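Local atomic coordinates of NAD(P)H-FMN oxidoreductase (PDB entry 5LVA), a protein that binds flavin mononucleotide and probably uses it to pass electrons from NAD(P)H to flavin or quinone-type acceptors. Residues Arg19-Thr24 with Tyr146-Ala151; Gln63-Leu66 with Ser71-Leu74; Tyr67-Pro72 with Gly118-Ala123. All blocks are in the same frame, centred on the assembly; numbering follows the deposited sequence.

The three contacts follow the FMN site of a flavodoxin-like fold from its phosphate-side helix to the flavin ring. Interaction 1 (19-24 with 146-151) and interaction 2 (63-66 with 71-74) each draw one segment from the same parallel sheet, with centres about 13 Å apart; they touch where Phe21 CB lies 3.7 Å from Gln63 NE2. Interaction 3 (67-72 with 118-123) shares Ser71 and Pro72 with interaction 2, their centres being about 12 Å apart. All three reach FMN: Ala151 of interaction 1 touches it, Leu66 meets the ribityl chain, and Trp68 and Tyr69 meet the flavin ring. Interactions 1 and 3 do not touch, their nearest atoms being about 6 Å apart.

Interaction 1: Arg19-Thr24 with Tyr146-Ala151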
loop_
_atom_site.group_PDB
_atom_site.type_symbol
_atom_site.label_atom_id
_atom_site.label_comp_id
_atom_site.label_asym_id
_atom_site.label_seq_id
_atom_site.Cartn_x
_atom_site.Cartn_y
_atom_site.Cartn_z
ATOM N N ARG A 19 3.422 -3.471 11.451
ATOM C CA ARG A 19 4.769 -3.694 11.958
ATOM C C ARG A 19 5.219 -5.138 11.700
ATOM O O ARG A 19 6.308 -5.386 11.184
ATOM C CB ARG A 19 4.812 -3.368 13.446
ATOM C CG ARG A 19 6.154 -3.534 14.095
ATOM C CD ARG A 19 7.213 -2.774 13.343
ATOM N NE ARG A 19 8.329 -2.424 14.208
ATOM C CZ ARG A 19 9.342 -1.646 13.841
ATOM N NH1 ARG A 19 9.378 -1.145 12.609
ATOM N NH2 ARG A 19 10.324 -1.377 14.702
ATOM N N ALA A 20 4.358 -6.085 12.043
ATOM C CA ALA A 20 4.635 -7.496 11.819
ATOM C C ALA A 20 4.806 -7.828 10.341
ATOM O O ALA A 20 5.628 -8.662 9.970
ATOM C CB ALA A 20 3.534 -8.339 12.403
ATOM N N PHE A 21 4.014 -7.184 9.502
ATOM C CA PHE A 21 4.074 -7.423 8.072
ATOM C C PHE A 21 5.375 -6.875 7.520
ATOM O O PHE A 21 6.084 -7.552 6.786
ATOM C CB PHE A 21 2.882 -6.780 7.356
ATOM C CG PHE A 21 1.586 -7.490 7.567
ATOM C CD1 PHE A 21 1.503 -8.592 8.392
ATOM C CD2 PHE A 21 0.447 -7.066 6.914
ATOM C CE1 PHE A 21 0.313 -9.240 8.581
ATOM C CE2 PHE A 21 -0.748 -7.717 7.095
ATOM C CZ PHE A 21 -0.815 -8.803 7.926
ATOM N N ALA A 22 5.676 -5.638 7.879
ATOM C CA ALA A 22 6.916 -5.002 7.468
ATOM C C ALA A 22 8.158 -5.798 7.887
ATOM O O ALA A 22 9.117 -5.874 7.129
ATOM C CB ALA A 22 6.986 -3.596 8.029
ATOM N N ASP A 23 8.137 -6.387 9.082
ATOM C CA ASP A 23 9.288 -7.136 9.604
ATOM C C ASP A 23 9.734 -8.277 8.701
ATOM O O ASP A 23 10.913 -8.600 8.633
ATOM C CB ASP A 23 8.981 -7.717 10.990
ATOM C CG ASP A 23 9.097 -6.693 12.099
ATOM O OD1 ASP A 23 9.759 -5.659 11.900
ATOM O OD2 ASP A 23 8.528 -6.938 13.182
ATOM N N THR A 24 8.781 -8.890 8.013
ATOM C CA THR A 24 9.056 -10.062 7.204
ATOM C C THR A 24 9.823 -9.734 5.927
ATOM O O THR A 24 10.268 -10.634 5.234
ATOM C CB THR A 24 7.757 -10.773 6.826
ATOM O OG1 THR A 24 7.042 -9.971 5.886
ATOM C CG2 THR A 24 6.891 -10.972 8.043
ATOM N N TYR A 146 -3.456 -7.063 -1.115
ATOM C CA TYR A 146 -3.363 -7.916 0.049
ATOM C C TYR A 146 -4.200 -7.309 1.150
ATOM O O TYR A 146 -4.033 -6.162 1.504
ATOM C CB TYR A 146 -1.932 -8.118 0.537
ATOM C CG TYR A 146 -1.935 -9.067 1.710
ATOM C CD1 TYR A 146 -2.185 -10.421 1.524
ATOM C CD2 TYR A 146 -1.779 -8.606 3.006
ATOM C CE1 TYR A 146 -2.231 -11.285 2.583
ATOM C CE2 TYR A 146 -1.825 -9.470 4.069
ATOM C CZ TYR A 146 -2.048 -10.803 3.852
ATOM O OH TYR A 146 -2.102 -11.658 4.909
ATOM N N VAL A 147 -5.110 -8.096 1.689
ATOM C CA VAL A 147 -6.025 -7.604 2.690
ATOM C C VAL A 147 -5.984 -8.485 3.919
ATOM O O VAL A 147 -6.054 -9.696 3.812
ATOM C CB VAL A 147 -7.460 -7.551 2.157
ATOM C CG1 VAL A 147 -8.336 -6.762 3.095
ATOM C CG2 VAL A 147 -7.484 -6.930 0.786
ATOM N N PHE A 148 -5.869 -7.871 5.086
ATOM C CA PHE A 148 -5.900 -8.629 6.318
ATOM C C PHE A 148 -6.995 -8.079 7.191
ATOM O O PHE A 148 -7.011 -6.894 7.507
ATOM C CB PHE A 148 -4.551 -8.586 7.035
ATOM C CG PHE A 148 -4.450 -9.538 8.192
ATOM C CD1 PHE A 148 -4.242 -10.879 7.983
ATOM C CD2 PHE A 148 -4.572 -9.089 9.482
ATOM C CE1 PHE A 148 -4.141 -11.748 9.037
ATOM C CE2 PHE A 148 -4.480 -9.963 10.535
ATOM C CZ PHE A 148 -4.265 -11.295 10.305
ATOM N N TYR A 149 -7.916 -8.958 7.561
ATOM C CA TYR A 149 -9.091 -8.583 8.323
ATOM C C TYR A 149 -8.913 -8.928 9.791
ATOM O O TYR A 149 -8.006 -9.669 10.139
ATOM C CB TYR A 149 -10.332 -9.293 7.768
ATOM C CG TYR A 149 -10.687 -8.967 6.328
ATOM C CD1 TYR A 149 -11.448 -7.855 6.021
ATOM C CD2 TYR A 149 -10.276 -9.784 5.289
ATOM C CE1 TYR A 149 -11.783 -7.558 4.730
ATOM C CE2 TYR A 149 -10.592 -9.487 3.993
ATOM C CZ TYR A 149 -11.357 -8.374 3.719
ATOM O OH TYR A 149 -11.708 -8.074 2.430
ATOM N N GLN A 150 -9.785 -8.396 10.641
ATOM C CA GLN A 150 -9.742 -8.681 12.069
ATOM C C GLN A 150 -8.418 -8.214 12.668
ATOM O O GLN A 150 -7.938 -8.770 13.642
ATOM C CB GLN A 150 -9.938 -10.174 12.332
ATOM C CG GLN A 150 -11.363 -10.660 12.318
ATOM C CD GLN A 150 -12.031 -10.502 13.651
ATOM O OE1 GLN A 150 -12.983 -9.737 13.803
ATOM N NE2 GLN A 150 -11.534 -11.222 14.637
ATOM N N ALA A 151 -7.845 -7.187 12.059
ATOM C CA ALA A 151 -6.536 -6.684 12.425
ATOM C C ALA A 151 -6.503 -6.144 13.858
ATOM O O ALA A 151 -7.294 -5.282 14.228
ATOM C CB ALA A 151 -6.109 -5.616 11.436
#
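Phe21, Tyr146 and Phe148 form an aromatic cluster between helix 17-23 and strand 141-148, an outermost strand of the parallel sheet in this flavodoxin-like fold. The tight part is carried by the far end of the Phe21 ring. Its CZ comes over one face of Phe148 and lies 3.7 Å from Phe148 CG; with planes at 85° and centroids 5.5 Å apart, this is an edge-to-face pair in which Phe21 offers the edge. Toward Tyr146 the roles change. Here the tyrosine turns its edge to the face of Phe21 in an offset edge-to-face pair, with planes at 69° and centroids 5.8 Å apart. The offset is plain in the nearest approach, Tyr146 CE2 to Phe21 CE2 at 3.7 Å, which comes obliquely to the Phe21 ring and not squarely over its face. Both strand rings reach the helix because their CG atoms stand opposite the backbone N (chi1 -177° for Tyr146), whereas Val147 between them points away and packs on Ile124. Tyr166 of helix 156-171 stacks on Phe21, and Tyr146 OH makes a weak hydrogen bond to Gly162 O of that helix, so helix 156-171 also packs against the cluster.

The more solvent-facing residues of the helix are Arg19, Ala20 and Asp23, all partly exposed. Arg19 takes no part and forms a salt bridge with Glu13, and Asp23 has a long, weak ion pair with Lys26. Beyond the strand, Tyr149 and Gln150 run into a loop that makes no contact with the helix segment, although Ala151 touches FMN. Phe21 also lies close to Val17, an FMN-binding residue of the same helix. Within 19-24, Thr24 OG1 donates to Phe21 O at 2.8 Å, in the carbonyl plane.

Interaction 2: Gln63-Leu66 with Ser71-Leu74; sequences QFPL and SPPL. With FMN (flavin mononucleotide), chain C.
Ser71, Pro72 and Phe64 have the most surface buried where the end of strand 59-65 meets the residues leading into helix 73-82. Ser71 lays its CB over one face of the Phe64 ring, 3.6 Å from the ring centroid and 19° off the ring normal, which is the geometry of a CH-pi contact. The nearest ring atoms are CD2 and CE2, so the methylene sits somewhat toward the rim. Phe64 CG lies between the backbone N and the carbonyl carbon (chi1 54°), which turns the ring toward the serine. Ser71 OG donates to Pro72 O at 3.0 Å, with the donor tilted 34° from the carbonyl plane.

Pro72 sets its ring against both Phe64 and Pro65. Its CD lies 3.6 Å from Phe64 CB, while its CG packs on the ring of Pro65, with Pro65 CD at 4.0 Å. The side chains meet through carbon, and the carbonyl oxygen of Pro65 also lies against Pro72 CD. Phe64 also packs on Val103 and Val105 of strand 100-106, and its ring meets that of Phe131. With an alanine at Phe64, Ser71 CB is likely to lose its aromatic face, and a gap would probably open between the strand and the turn.

The same strand end carries FMN. Leu66 O accepts a hydrogen bond from FMN O2' at 2.8 Å, Pro65 CB lies 3.5 Å from FMN C4', and Leu66 CD2 approaches FMN N3 at 3.6 Å, so ribityl chain and flavin ring both meet this segment. Strand 59-65, helix 73-82 and strand 100-106 form a beta-alpha-beta unit, and this contact lies at its first strand-to-helix turn; a cofactor at the C-terminal ends of the strands is characteristic of the flavodoxin-like fold.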
loop_
_atom_site.group_PDB
_atom_site.type_symbol
_atom_site.label_atom_id
_atom_site.label_comp_id
_atom_site.label_asym_id
_atom_site.label_seq_id
_atom_site.Cartn_x
_atom_site.Cartn_y
_atom_site.Cartn_z
ATOM N N GLN A 63 1.297 0.237 1.485
ATOM C CA GLN A 63 0.911 -0.490 2.683
ATOM C C GLN A 63 0.399 0.467 3.736
ATOM O O GLN A 63 1.082 1.411 4.097
ATOM C CB GLN A 63 2.084 -1.294 3.228
ATOM C CG GLN A 63 1.728 -2.162 4.415
ATOM C CD GLN A 63 2.917 -2.896 5.011
ATOM O OE1 GLN A 63 3.896 -3.189 4.335
ATOM N NE2 GLN A 63 2.821 -3.210 6.287
ATOM N N PHE A 64 -0.807 0.226 4.234
ATOM C CA PHE A 64 -1.393 1.113 5.222
ATOM C C PHE A 64 -2.509 0.430 5.968
ATOM O O PHE A 64 -3.006 -0.585 5.523
ATOM C CB PHE A 64 -1.904 2.400 4.559
ATOM C CG PHE A 64 -2.866 2.181 3.407
ATOM C CD1 PHE A 64 -2.398 2.046 2.112
ATOM C CD2 PHE A 64 -4.237 2.154 3.622
ATOM C CE1 PHE A 64 -3.266 1.871 1.077
ATOM C CE2 PHE A 64 -5.105 1.978 2.588
ATOM C CZ PHE A 64 -4.626 1.833 1.312
ATOM N N PRO A 65 -2.877 0.957 7.139
ATOM C CA PRO A 65 -4.100 0.464 7.762
ATOM C C PRO A 65 -5.308 1.143 7.143
ATOM O O PRO A 65 -5.207 2.295 6.730
ATOM C CB PRO A 65 -3.936 0.866 9.225
ATOM C CG PRO A 65 -3.119 2.090 9.164
ATOM C CD PRO A 65 -2.136 1.854 8.043
ATOM N N LEU A 66 -6.427 0.434 7.078
ATOM C CA LEU A 66 -7.672 1.014 6.628
ATOM C C LEU A 66 -8.212 1.961 7.675
ATOM O O LEU A 66 -8.631 1.538 8.748
ATOM C CB LEU A 66 -8.705 -0.071 6.337
ATOM C CG LEU A 66 -9.898 0.323 5.477
ATOM C CD1 LEU A 66 -9.417 0.599 4.073
ATOM C CD2 LEU A 66 -10.930 -0.768 5.491
ATOM N N SER A 71 -7.063 5.516 3.365
ATOM C CA SER A 71 -5.718 5.404 3.897
ATOM C C SER A 71 -5.468 6.507 4.923
ATOM O O SER A 71 -6.290 7.384 5.069
ATOM C CB SER A 71 -4.697 5.492 2.764
ATOM O OG SER A 71 -4.587 6.820 2.311
ATOM N N PRO A 72 -4.332 6.456 5.650
ATOM C CA PRO A 72 -3.923 7.632 6.425
ATOM C C PRO A 72 -3.664 8.829 5.526
ATOM O O PRO A 72 -3.364 8.633 4.365
ATOM C CB PRO A 72 -2.637 7.174 7.100
ATOM C CG PRO A 72 -2.787 5.721 7.227
ATOM C CD PRO A 72 -3.536 5.270 6.005
ATOM N N PRO A 73 -3.763 10.053 6.056
ATOM C CA PRO A 73 -3.700 11.197 5.145
ATOM C C PRO A 73 -2.357 11.440 4.451
ATOM O O PRO A 73 -2.330 12.153 3.457
ATOM C CB PRO A 73 -4.070 12.389 6.045
ATOM C CG PRO A 73 -4.147 11.893 7.395
ATOM C CD PRO A 73 -4.230 10.427 7.400
ATOM N N LEU A 74 -1.267 10.859 4.922
ATOM C CA LEU A 74 0.024 11.126 4.295
ATOM C C LEU A 74 0.111 10.484 2.909
ATOM O O LEU A 74 0.785 10.994 2.016
ATOM C CB LEU A 74 1.166 10.637 5.180
ATOM C CG LEU A 74 2.558 10.909 4.616
ATOM C CD1 LEU A 74 2.730 12.381 4.288
ATOM C CD2 LEU A 74 3.638 10.413 5.542
HETATM N N1 FMN C . -11.047 -0.780 10.404
HETATM C C2 FMN C . -11.955 -1.113 9.418
HETATM O O2 FMN C . -12.210 -2.289 9.181
HETATM N N3 FMN C . -12.578 -0.139 8.680
HETATM C C4 FMN C . -12.320 1.181 8.917
HETATM O O4 FMN C . -12.896 2.016 8.230
HETATM C C4A FMN C . -11.407 1.531 9.918
HETATM N N5 FMN C . -11.126 2.848 10.176
HETATM C C5A FMN C . -10.229 3.201 11.155
HETATM C C6 FMN C . -9.966 4.542 11.386
HETATM C C7 FMN C . -9.062 4.936 12.349
HETATM C C7M FMN C . -8.802 6.401 12.570
HETATM C C8 FMN C . -8.414 3.955 13.103
HETATM C C8M FMN C . -7.421 4.332 14.161
HETATM C C9 FMN C . -8.683 2.612 12.871
HETATM C C9A FMN C . -9.581 2.224 11.891
HETATM N N10 FMN C . -9.861 0.885 11.650
HETATM C C10 FMN C . -10.770 0.545 10.660
HETATM C "C1'" FMN C . -9.141 -0.194 12.409
HETATM C "C2'" FMN C . -7.810 -0.354 11.633
HETATM O "O2'" FMN C . -8.041 -0.719 10.275
HETATM C "C3'" FMN C . -6.741 -1.245 12.289
HETATM O "O3'" FMN C . -6.391 -0.582 13.478
HETATM C "C4'" FMN C . -5.514 -1.407 11.371
HETATM O "O4'" FMN C . -5.944 -1.922 10.149
HETATM C "C5'" FMN C . -4.374 -2.335 11.772
HETATM O "O5'" FMN C . -3.589 -1.723 12.760
HETATM P P FMN C . -1.983 -1.681 12.882
HETATM O O1P FMN C . -1.742 -0.268 13.267
HETATM O O2P FMN C . -1.569 -2.656 13.931
HETATM O O3P FMN C . -1.186 -1.937 11.653
#

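Interaction 3: Tyr67-Pro72 with Gly118-Ala123; sequences YWYSSP and GSNHYA. With FMN (flavin mononucleotide), chain C.
Tyr69 and Asn120 are the one pair that meets across these two loops, and the meeting is polar and small, with 76 Å² buried. Tyr69 OH lies 3.1 Å from Asn120 OD1. The amide and ring planes stand 84° apart, and Asn120 ND2 lies at the edge of the tyrosine ring, near its plane and closest to CE1. Asn120 CG is opposite its own carbonyl carbon (chi1 -80°), which carries the amide toward the phenol. Tyr114, an FMN-binding residue, touches both side chains of the pair.

Hydrogen bonds link the first loop to the cofactor. Trp68 N donates to FMN N5 at 2.9 Å with an N-H...N angle of 147°, and Tyr69 N reaches FMN O4 at 3.0 Å in a weak bond. A type I' turn from Tyr67 to Ser70, closed by backbone bonds in both directions between its end residues, presents these two successive N-H groups to the flavin.

Ring contacts make up the third kind. FMN O4 stands over the centre of the Tyr69 ring, 3.3 Å above its plane, so the tyrosine touches the flavin with a face and Asn120 with its edge and hydroxyl. Tyr67 runs along the dimethylbenzene end of the flavin, its CD1 3.4 Å from FMN C8, and Trp68 turns a face to FMN C6. Tyr67, Trp68 and Tyr69 each touch a crystal neighbour as well.

Segment 67-72 follows strand 59-65 closely and leads into helix 73-82. By contrast, segment 118-123 lies late in the connection from strand 100-106, where Ala123 takes the N-cap position of helix 124-127, so the contact joins two strand-to-helix loops of the parallel sheet.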
loop_
_atom_site.group_PDB
_atom_site.type_symbol
_atom_site.label_atom_id
_atom_site.label_comp_id
_atom_site.label_asym_id
_atom_site.label_seq_id
_atom_site.Cartn_x
_atom_site.Cartn_y
_atom_site.Cartn_z
ATOM N N TYR A 67 -8.198 3.243 7.338
ATOM C CA TYR A 67 -8.748 4.288 8.174
ATOM C C TYR A 67 -9.929 4.907 7.468
ATOM O O TYR A 67 -9.761 5.457 6.389
ATOM C CB TYR A 67 -7.715 5.378 8.457
ATOM C CG TYR A 67 -6.629 5.034 9.437
ATOM C CD1 TYR A 67 -6.654 3.854 10.175
ATOM C CD2 TYR A 67 -5.585 5.906 9.643
ATOM C CE1 TYR A 67 -5.659 3.561 11.076
ATOM C CE2 TYR A 67 -4.593 5.621 10.536
ATOM C CZ TYR A 67 -4.622 4.457 11.257
ATOM O OH TYR A 67 -3.588 4.215 12.154
ATOM N N TRP A 68 -11.104 4.844 8.088
ATOM C CA TRP A 68 -12.369 5.294 7.483
ATOM C C TRP A 68 -12.466 4.907 6.004
ATOM O O TRP A 68 -12.753 5.725 5.132
ATOM C CB TRP A 68 -12.558 6.799 7.697
ATOM C CG TRP A 68 -12.788 7.079 9.148
ATOM C CD1 TRP A 68 -11.913 7.651 10.022
ATOM C CD2 TRP A 68 -13.942 6.717 9.917
ATOM N NE1 TRP A 68 -12.460 7.695 11.282
ATOM C CE2 TRP A 68 -13.700 7.122 11.248
ATOM C CE3 TRP A 68 -15.157 6.098 9.610
ATOM C CZ2 TRP A 68 -14.634 6.938 12.263
ATOM C CZ3 TRP A 68 -16.078 5.909 10.615
ATOM C CH2 TRP A 68 -15.820 6.328 11.926
ATOM N N TYR A 69 -12.191 3.627 5.763
ATOM C CA TYR A 69 -12.332 2.977 4.470
ATOM C C TYR A 69 -11.402 3.588 3.440
ATOM O O TYR A 69 -11.518 3.345 2.249
ATOM C CB TYR A 69 -13.798 3.020 4.033
ATOM C CG TYR A 69 -14.705 2.554 5.145
ATOM C CD1 TYR A 69 -14.867 1.204 5.414
ATOM C CD2 TYR A 69 -15.355 3.472 5.971
ATOM C CE1 TYR A 69 -15.665 0.784 6.463
ATOM C CE2 TYR A 69 -16.157 3.062 7.007
ATOM C CZ TYR A 69 -16.306 1.721 7.251
ATOM O OH TYR A 69 -17.106 1.315 8.281
ATOM N N SER A 70 -10.450 4.365 3.924
ATOM C CA SER A 70 -9.413 4.921 3.076
ATOM C C SER A 70 -8.046 4.711 3.743
ATOM O O SER A 70 -7.895 3.829 4.577
ATOM C CB SER A 70 -9.696 6.402 2.802
ATOM O OG SER A 70 -8.715 6.976 1.961
ATOM N N SER A 71 -7.063 5.516 3.365
ATOM C CA SER A 71 -5.718 5.404 3.897
ATOM C C SER A 71 -5.468 6.507 4.923
ATOM O O SER A 71 -6.290 7.384 5.069
ATOM C CB SER A 71 -4.697 5.492 2.764
ATOM O OG SER A 71 -4.587 6.820 2.311
ATOM N N PRO A 72 -4.332 6.456 5.650
ATOM C CA PRO A 72 -3.923 7.632 6.425
ATOM C C PRO A 72 -3.664 8.829 5.526
ATOM O O PRO A 72 -3.364 8.633 4.365
ATOM C CB PRO A 72 -2.637 7.174 7.100
ATOM C CG PRO A 72 -2.787 5.721 7.227
ATOM C CD PRO A 72 -3.536 5.270 6.005
ATOM N N GLY A 118 -23.502 -7.643 4.434
ATOM C CA GLY A 118 -22.648 -7.526 5.600
ATOM C C GLY A 118 -22.717 -6.143 6.223
ATOM O O GLY A 118 -23.251 -5.222 5.625
ATOM N N SER A 119 -22.157 -5.998 7.418
ATOM C CA SER A 119 -22.362 -4.800 8.216
ATOM C C SER A 119 -21.709 -3.548 7.628
ATOM O O SER A 119 -22.138 -2.428 7.908
ATOM C CB SER A 119 -21.863 -5.032 9.644
ATOM O OG SER A 119 -20.470 -5.239 9.687
ATOM N N ASN A 120 -20.680 -3.730 6.812
ATOM C CA ASN A 120 -20.100 -2.595 6.105
ATOM C C ASN A 120 -20.568 -2.485 4.652
ATOM O O ASN A 120 -20.249 -1.511 3.980
ATOM C CB ASN A 120 -18.577 -2.650 6.173
ATOM C CG ASN A 120 -18.048 -2.145 7.491
ATOM O OD1 ASN A 120 -18.685 -1.332 8.157
ATOM N ND2 ASN A 120 -16.881 -2.629 7.882
ATOM N N HIS A 121 -21.321 -3.482 4.190
ATOM C CA HIS A 121 -22.150 -3.391 2.983
ATOM C C HIS A 121 -21.427 -3.424 1.637
ATOM O O HIS A 121 -22.051 -3.676 0.619
ATOM C CB HIS A 121 -22.995 -2.125 3.024
ATOM C CG HIS A 121 -23.902 -2.049 4.207
ATOM N ND1 HIS A 121 -24.988 -2.879 4.365
ATOM C CD2 HIS A 121 -23.878 -1.241 5.292
ATOM C CE1 HIS A 121 -25.597 -2.588 5.500
ATOM N NE2 HIS A 121 -24.945 -1.593 6.078
ATOM N N TYR A 122 -20.127 -3.168 1.622
ATOM C CA TYR A 122 -19.394 -3.115 0.368
ATOM C C TYR A 122 -18.129 -3.980 0.409
ATOM O O TYR A 122 -17.439 -4.029 1.418
ATOM C CB TYR A 122 -19.050 -1.654 0.035
ATOM C CG TYR A 122 -20.207 -0.690 0.257
ATOM C CD1 TYR A 122 -21.324 -0.693 -0.584
ATOM C CD2 TYR A 122 -20.181 0.224 1.293
ATOM C CE1 TYR A 122 -22.379 0.179 -0.384
ATOM C CE2 TYR A 122 -21.225 1.102 1.501
ATOM C CZ TYR A 122 -22.323 1.075 0.664
ATOM O OH TYR A 122 -23.358 1.954 0.880
ATOM N N ALA A 123 -17.828 -4.664 -0.685
ATOM C CA ALA A 123 -16.589 -5.431 -0.782
ATOM C C ALA A 123 -15.384 -4.502 -0.777
ATOM O O ALA A 123 -15.487 -3.347 -1.187
ATOM C CB ALA A 123 -16.590 -6.287 -2.037
HETATM N N1 FMN C . -11.047 -0.780 10.404
HETATM C C2 FMN C . -11.955 -1.113 9.418
HETATM O O2 FMN C . -12.210 -2.289 9.181
HETATM N N3 FMN C . -12.578 -0.139 8.680
HETATM C C4 FMN C . -12.320 1.181 8.917
HETATM O O4 FMN C . -12.896 2.016 8.230
HETATM C C4A FMN C . -11.407 1.531 9.918
HETATM N N5 FMN C . -11.126 2.848 10.176
HETATM C C5A FMN C . -10.229 3.201 11.155
HETATM C C6 FMN C . -9.966 4.542 11.386
HETATM C C7 FMN C . -9.062 4.936 12.349
HETATM C C7M FMN C . -8.802 6.401 12.570
HETATM C C8 FMN C . -8.414 3.955 13.103
HETATM C C8M FMN C . -7.421 4.332 14.161
HETATM C C9 FMN C . -8.683 2.612 12.871
HETATM C C9A FMN C . -9.581 2.224 11.891
HETATM N N10 FMN C . -9.861 0.885 11.650
HETATM C C10 FMN C . -10.770 0.545 10.660
HETATM C "C1'" FMN C . -9.141 -0.194 12.409
HETATM C "C2'" FMN C . -7.810 -0.354 11.633
HETATM O "O2'" FMN C . -8.041 -0.719 10.275
HETATM C "C3'" FMN C . -6.741 -1.245 12.289
HETATM O "O3'" FMN C . -6.391 -0.582 13.478
HETATM C "C4'" FMN C . -5.514 -1.407 11.371
HETATM O "O4'" FMN C . -5.944 -1.922 10.149
HETATM C "C5'" FMN C . -4.374 -2.335 11.772
HETATM O "O5'" FMN C . -3.589 -1.723 12.760
HETATM P P FMN C . -1.983 -1.681 12.882
HETATM O O1P FMN C . -1.742 -0.268 13.267
HETATM O O2P FMN C . -1.569 -2.656 13.931
HETATM O O3P FMN C . -1.186 -1.937 11.653
#